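Local coordinates for nicotinate phosphoribosyltransferase (Porphyromonas gingivalis, PDB 2IM5), which probably makes nicotinate ribonucleotide from nicotinate and phosphoribosyl pyrophosphate at the expense of ATP, a step of NAD biosynthesis, at residues 3-11 / 60-70. Numbering follows the deposited sequence.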
loop_
_atom_site.group_PDB
_atom_site.type_symbol
_atom_site.label_atom_id
_atom_site.label_comp_id
_atom_site.label_asym_id
_atom_site.label_seq_id
_atom_site.Cartn_x
_atom_site.Cartn_y
_atom_site.Cartn_z
ATOM N N ILE A 3 -0.324 18.545 10.261
ATOM C CA ILE A 3 0.380 17.235 10.421
ATOM C C ILE A 3 1.132 16.813 9.157
ATOM O O ILE A 3 2.291 16.405 9.235
ATOM C CB ILE A 3 -0.600 16.118 10.828
ATOM C CG1 ILE A 3 -1.053 16.331 12.277
ATOM C CG2 ILE A 3 0.063 14.755 10.691
ATOM C CD1 ILE A 3 -2.022 15.274 12.789
ATOM N N ILE A 4 0.482 16.897 7.999
ATOM C CA ILE A 4 1.145 16.535 6.747
ATOM C C ILE A 4 1.841 17.796 6.230
ATOM O O ILE A 4 1.186 18.777 5.883
ATOM C CB ILE A 4 0.137 16.033 5.680
ATOM C CG1 ILE A 4 -0.634 14.816 6.203
ATOM C CG2 ILE A 4 0.876 15.678 4.396
ATOM C CD1 ILE A 4 0.232 13.592 6.512
ATOM N N ARG A 5 3.170 17.764 6.182
ATOM C CA ARG A 5 3.943 18.919 5.739
ATOM C C ARG A 5 4.502 18.818 4.330
ATOM O O ARG A 5 4.837 19.834 3.718
ATOM C CB ARG A 5 5.099 19.180 6.712
ATOM C CG ARG A 5 4.658 19.577 8.120
ATOM C CD ARG A 5 3.632 20.703 8.052
ATOM N NE ARG A 5 3.349 21.296 9.357
ATOM C CZ ARG A 5 4.198 22.069 10.023
ATOM N NH1 ARG A 5 5.393 22.345 9.508
ATOM N NH2 ARG A 5 3.854 22.570 11.204
ATOM N N SER A 6 4.616 17.601 3.816
ATOM C CA SER A 6 5.146 17.411 2.471
ATOM C C SER A 6 4.187 16.684 1.541
ATOM O O SER A 6 3.527 15.718 1.930
ATOM C CB SER A 6 6.457 16.631 2.524
ATOM O OG SER A 6 6.849 16.250 1.211
ATOM N N ILE A 7 4.127 17.136 0.298
ATOM C CA ILE A 7 3.253 16.491 -0.662
ATOM C C ILE A 7 3.817 15.104 -0.997
ATOM O O ILE A 7 3.133 14.279 -1.587
ATOM C CB ILE A 7 3.101 17.366 -1.933
ATOM C CG1 ILE A 7 1.773 17.049 -2.617
ATOM C CG2 ILE A 7 4.259 17.133 -2.888
ATOM C CD1 ILE A 7 1.324 18.124 -3.592
ATOM N N LEU A 8 5.065 14.849 -0.598
ATOM C CA LEU A 8 5.701 13.555 -0.837
ATOM C C LEU A 8 5.555 12.628 0.368
ATOM O O LEU A 8 6.009 11.483 0.334
ATOM C CB LEU A 8 7.189 13.720 -1.161
ATOM C CG LEU A 8 7.599 14.496 -2.411
ATOM C CD1 LEU A 8 9.095 14.304 -2.633
ATOM C CD2 LEU A 8 6.806 14.009 -3.625
ATOM N N ASP A 9 4.929 13.115 1.434
ATOM C CA ASP A 9 4.727 12.290 2.625
ATOM C C ASP A 9 3.525 11.391 2.348
ATOM O O ASP A 9 2.409 11.642 2.809
ATOM C CB ASP A 9 4.485 13.173 3.858
ATOM C CG ASP A 9 4.454 12.380 5.159
ATOM O OD1 ASP A 9 4.921 11.222 5.181
ATOM O OD2 ASP A 9 3.973 12.922 6.176
ATOM N N THR A 10 3.778 10.345 1.568
ATOM C CA THR A 10 2.761 9.383 1.173
ATOM C C THR A 10 3.496 8.155 0.639
ATOM O O THR A 10 4.733 8.146 0.567
ATOM C CB THR A 10 1.852 9.979 0.063
ATOM O OG1 THR A 10 0.798 9.062 -0.258
ATOM C CG2 THR A 10 2.662 10.269 -1.189
ATOM N N ASP A 11 2.747 7.118 0.277
ATOM C CA ASP A 11 3.356 5.903 -0.248
ATOM C C ASP A 11 3.661 5.985 -1.735
ATOM O O ASP A 11 2.938 6.624 -2.497
ATOM C CB ASP A 11 2.462 4.695 0.013
ATOM C CG ASP A 11 2.520 4.240 1.453
ATOM O OD1 ASP A 11 3.638 4.017 1.956
ATOM O OD2 ASP A 11 1.450 4.100 2.076
ATOM N N LEU A 60 -0.452 22.278 0.704
ATOM C CA LEU A 60 0.722 21.532 0.265
ATOM C C LEU A 60 1.048 21.756 -1.209
ATOM O O LEU A 60 0.156 21.870 -2.053
ATOM C CB LEU A 60 0.518 20.035 0.505
ATOM C CG LEU A 60 0.310 19.566 1.948
ATOM C CD1 LEU A 60 -0.114 18.116 1.954
ATOM C CD2 LEU A 60 1.588 19.764 2.746
ATOM N N SER A 61 2.337 21.832 -1.517
ATOM C CA SER A 61 2.775 21.995 -2.894
ATOM C C SER A 61 4.196 21.467 -3.019
ATOM O O SER A 61 5.004 21.587 -2.098
ATOM C CB SER A 61 2.708 23.461 -3.339
ATOM O OG SER A 61 3.652 24.249 -2.655
ATOM N N LEU A 62 4.480 20.866 -4.163
ATOM C CA LEU A 62 5.785 20.286 -4.440
ATOM C C LEU A 62 6.866 21.362 -4.400
ATOM O O LEU A 62 6.730 22.405 -5.042
ATOM C CB LEU A 62 5.753 19.628 -5.824
ATOM C CG LEU A 62 6.923 18.734 -6.224
ATOM C CD1 LEU A 62 6.914 17.460 -5.372
ATOM C CD2 LEU A 62 6.805 18.401 -7.712
ATOM N N THR A 63 7.932 21.124 -3.643
ATOM C CA THR A 63 9.014 22.099 -3.582
ATOM C C THR A 63 9.947 21.841 -4.759
ATOM O O THR A 63 9.826 20.827 -5.451
ATOM C CB THR A 63 9.840 21.984 -2.279
ATOM O OG1 THR A 63 10.586 20.765 -2.294
ATOM C CG2 THR A 63 8.935 22.002 -1.058
ATOM N N ARG A 64 10.881 22.757 -4.984
ATOM C CA ARG A 64 11.837 22.607 -6.072
ATOM C C ARG A 64 12.749 21.398 -5.832
ATOM O O ARG A 64 13.034 20.635 -6.753
ATOM C CB ARG A 64 12.668 23.883 -6.214
ATOM C CG ARG A 64 13.449 23.981 -7.521
ATOM C CD ARG A 64 12.565 23.641 -8.730
ATOM N NE ARG A 64 11.211 24.183 -8.596
ATOM C CZ ARG A 64 10.247 24.041 -9.505
ATOM N NH1 ARG A 64 10.478 23.372 -10.632
ATOM N NH2 ARG A 64 9.044 24.560 -9.282
ATOM N N ASP A 65 13.198 21.213 -4.595
ATOM C CA ASP A 65 14.061 20.078 -4.287
ATOM C C ASP A 65 13.323 18.760 -4.452
ATOM O O ASP A 65 13.902 17.777 -4.917
ATOM C CB ASP A 65 14.609 20.159 -2.857
ATOM C CG ASP A 65 15.665 21.233 -2.696
ATOM O OD1 ASP A 65 16.326 21.578 -3.702
ATOM O OD2 ASP A 65 15.845 21.722 -1.556
ATOM N N GLU A 66 12.049 18.734 -4.066
ATOM C CA GLU A 66 11.266 17.511 -4.191
ATOM C C GLU A 66 11.076 17.166 -5.660
ATOM O O GLU A 66 11.155 16.004 -6.042
ATOM C CB GLU A 66 9.917 17.663 -3.492
ATOM C CG GLU A 66 10.058 17.885 -1.994
ATOM C CD GLU A 66 8.721 18.034 -1.290
ATOM O OE1 GLU A 66 7.818 18.700 -1.846
ATOM O OE2 GLU A 66 8.587 17.492 -0.174
ATOM N N LYS A 67 10.843 18.180 -6.483
ATOM C CA LYS A 67 10.667 17.951 -7.910
ATOM C C LYS A 67 11.945 17.352 -8.503
ATOM O O LYS A 67 11.884 16.408 -9.289
ATOM C CB LYS A 67 10.327 19.258 -8.633
ATOM C CG LYS A 67 10.030 19.076 -10.108
ATOM C CD LYS A 67 9.843 20.402 -10.831
ATOM C CE LYS A 67 9.734 20.181 -12.335
ATOM N NZ LYS A 67 9.629 21.451 -13.124
ATOM N N GLU A 68 13.099 17.899 -8.131
ATOM C CA GLU A 68 14.380 17.388 -8.624
ATOM C C GLU A 68 14.599 15.960 -8.141
ATOM O O GLU A 68 15.162 15.132 -8.860
ATOM C CB GLU A 68 15.534 18.267 -8.146
ATOM C CG GLU A 68 15.613 19.611 -8.848
ATOM C CD GLU A 68 16.630 20.552 -8.209
ATOM O OE1 GLU A 68 17.770 20.106 -7.927
ATOM O OE2 GLU A 68 16.286 21.741 -7.994
ATOM N N PHE A 69 14.159 15.677 -6.917
ATOM C CA PHE A 69 14.285 14.337 -6.361
ATOM C C PHE A 69 13.452 13.355 -7.198
ATOM O O PHE A 69 13.921 12.279 -7.566
ATOM C CB PHE A 69 13.792 14.312 -4.915
ATOM C CG PHE A 69 13.716 12.936 -4.324
ATOM C CD1 PHE A 69 14.877 12.247 -3.972
ATOM C CD2 PHE A 69 12.482 12.317 -4.135
ATOM C CE1 PHE A 69 14.808 10.958 -3.438
ATOM C CE2 PHE A 69 12.401 11.037 -3.606
ATOM C CZ PHE A 69 13.571 10.351 -3.255
ATOM N N LEU A 70 12.210 13.730 -7.490
ATOM C CA LEU A 70 11.338 12.866 -8.276
ATOM C C LEU A 70 11.944 12.579 -9.646
ATOM O O LEU A 70 11.902 11.448 -10.132
ATOM C CB LEU A 70 9.955 13.507 -8.455
ATOM C CG LEU A 70 9.111 13.695 -7.189
ATOM C CD1 LEU A 70 7.794 14.349 -7.552
ATOM C CD2 LEU A 70 8.865 12.343 -6.520
HETATM O O HOH W 1 5.655 19.501 -0.624
#
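Ser6 and Leu8 meet Glu66 in a buried contact, part polar and part apolar, where the loop leading into helix 12-24 packs against the N-terminal end of helix 64-73 and the residues just before it. Ser6 OG donates to Glu66 OE2 over 2.5 Å, reaching the syn side of that oxygen from 23° out of the carboxylate plane. The same hydroxyl oxygen accepts from Leu8 N, at 2.9 Å, closing an ST turn; with OG anti to the backbone N (chi1 170°), it can serve both partners. Residues 6-9 also make a type I beta turn, which turns Ile7 toward residues 60-62 and Leu8 toward the first turns of the helix. At the helix start, Thr63 and Glu66 form a capping box: Thr63 OG1 takes Glu66 N, while Thr63 N gives a nearly straight bond (169°) to Glu66 OE1. A water donates to Glu66 OE1 and Ser61 O, both at 2.6 Å, and accepts from Ile7 N. Gripped at both oxygens, the carboxylate has little freedom to rotate, and these donors would be expected to favour its charged form.

Apolar contacts adjoin this network. Leu8 slides antiparallel past the Glu66 chain, CD1 lying 3.6 Å from Glu66 CB, and its CD2 touches Leu62 CD1 and Leu70 CD2, both at 3.9 Å. Ile7 crosses Leu62 at about a right angle, with Ile7 CG2 3.7 Å from Leu62 CD1. Nearer the chain start, Leu60 lays CD2 against the carbonyl oxygens of Ile4 and Arg5 and CD1 against Ile4 CG2 (3.6 Å). His198 of helix 197-203 touches both Ser6 and Leu8, and beyond the turn Asp9 forms a salt bridge with Arg170.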